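PDB 4ASH: NS6 protease from Murine norovirus 1, which is a trypsin-like cysteine protease of a calicivirus that probably cleaves the viral polyprotein to release mature nonstructural proteins. Local coordinates for residues Asn77-Gly82 with Val154-His159. The protein carries 1 engineered substitution. Sequence-based numbering, arbitrary orientation.
Sequences NGCQEG and VVIGVH
One backbone hydrogen bond ties G78 to I156: the amide N of G78 lies 3.2 Å from the carbonyl O of I156. The bond is somewhat bent, 144° at the hydrogen. This is where the two backbone segments come closest, the CA atoms of G78 and I156 standing 4.5 Å apart. G78 has a positive phi, a value that favours glycine. I156 itself, with psi near zero, leaves the extended conformation of V154 and V155, and the strand bends at this point.

The apolar contact belongs to I156, whose side chain lies against the carbonyl group of G78 and the side chain of C79. Its CG2 methyl sits 3.7 Å from the carbonyl O of G78. The other branch carries CD1 to SG of C79, 3.6 Å away, the methyl reaching the flank of the sulfur, roughly at right angles to the CB-SG bond of C79. CG1 of I156 stands between its own N and carbonyl carbon (chi1 66°), with CD1 extended beyond CG1, which takes the methyl out to the sulfur.

In this trypsin-like fold of the PA clan, the loop 77-82 leaves the short strand 74-75, which pairs parallel with strand 152-162, and leads into strand 84-90. The amide of C79 is bonded to the side chain of Q119, while N77 turns away and its OD1 accepts from the backbone N of G175. Y147 of strand 144-149 and M103 of strand 96-111 both pack on C79 and I156, enclosing this buried join between loop and strand.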
# COMPACT_ATOMS: atom_id res chain seq x y z
N ASN A 77 5.53 -6.38 -6.81
CA ASN A 77 5.93 -6.84 -5.50
C ASN A 77 7.15 -6.04 -5.06
O ASN A 77 8.29 -6.51 -5.16
CB ASN A 77 6.29 -8.33 -5.55
CG ASN A 77 6.55 -8.91 -4.17
OD1 ASN A 77 5.93 -8.51 -3.19
ND2 ASN A 77 7.46 -9.87 -4.10
N GLY A 78 6.92 -4.83 -4.56
CA GLY A 78 8.02 -3.94 -4.26
C GLY A 78 8.72 -3.47 -5.52
O GLY A 78 8.20 -3.60 -6.63
N CYS A 79 9.92 -2.92 -5.36
CA CYS A 79 10.68 -2.43 -6.50
C CYS A 79 12.17 -2.58 -6.23
O CYS A 79 12.56 -3.04 -5.17
CB CYS A 79 10.36 -0.97 -6.77
SG CYS A 79 10.83 0.14 -5.42
N GLN A 80 12.98 -2.18 -7.21
CA GLN A 80 14.43 -2.21 -7.06
C GLN A 80 14.86 -1.27 -5.95
O GLN A 80 14.34 -0.16 -5.82
CB GLN A 80 15.10 -1.82 -8.38
N GLU A 81 15.81 -1.70 -5.12
CA GLU A 81 16.33 -0.82 -4.10
C GLU A 81 16.90 0.42 -4.77
O GLU A 81 17.56 0.33 -5.80
CB GLU A 81 17.40 -1.52 -3.24
CG GLU A 81 17.98 -0.59 -2.19
CD GLU A 81 18.48 -1.30 -0.94
OE1 GLU A 81 18.47 -2.55 -0.91
OE2 GLU A 81 18.88 -0.59 0.01
N GLY A 82 16.64 1.59 -4.19
CA GLY A 82 17.18 2.83 -4.72
C GLY A 82 16.16 3.65 -5.48
O GLY A 82 16.33 4.86 -5.66
N VAL A 154 3.30 2.93 -11.38
CA VAL A 154 3.00 1.59 -10.90
C VAL A 154 2.93 1.64 -9.38
O VAL A 154 3.51 2.53 -8.76
CB VAL A 154 4.05 0.56 -11.35
CG1 VAL A 154 4.29 0.68 -12.84
CG2 VAL A 154 5.33 0.75 -10.61
N VAL A 155 2.15 0.75 -8.79
CA VAL A 155 2.03 0.72 -7.33
C VAL A 155 2.82 -0.47 -6.81
O VAL A 155 2.83 -1.54 -7.41
CB VAL A 155 0.55 0.77 -6.85
CG1 VAL A 155 -0.30 -0.33 -7.47
CG2 VAL A 155 0.46 0.72 -5.34
N ILE A 156 3.54 -0.26 -5.71
CA ILE A 156 4.46 -1.29 -5.22
C ILE A 156 4.12 -1.88 -3.86
O ILE A 156 4.71 -2.88 -3.44
CB ILE A 156 5.91 -0.80 -5.22
CG1 ILE A 156 6.10 0.33 -4.20
CG2 ILE A 156 6.32 -0.38 -6.62
CD1 ILE A 156 7.57 0.70 -3.98
N GLY A 157 3.18 -1.26 -3.16
CA GLY A 157 2.85 -1.72 -1.82
C GLY A 157 2.00 -0.69 -1.10
O GLY A 157 1.64 0.34 -1.68
N VAL A 158 1.69 -0.97 0.16
CA VAL A 158 0.91 -0.05 0.97
C VAL A 158 1.63 0.29 2.28
O VAL A 158 2.35 -0.53 2.85
CB VAL A 158 -0.50 -0.60 1.28
CG1 VAL A 158 -1.31 -0.79 -0.01
CG2 VAL A 158 -0.45 -1.89 2.06
N HIS A 159 1.40 1.51 2.77
CA HIS A 159 2.06 1.93 4.00
C HIS A 159 1.57 1.12 5.19
O HIS A 159 0.37 0.94 5.38
CB HIS A 159 1.76 3.40 4.26
CG HIS A 159 2.51 3.93 5.44
ND1 HIS A 159 3.87 3.95 5.47
CD2 HIS A 159 2.08 4.39 6.64
CE1 HIS A 159 4.28 4.45 6.64
NE2 HIS A 159 3.21 4.70 7.37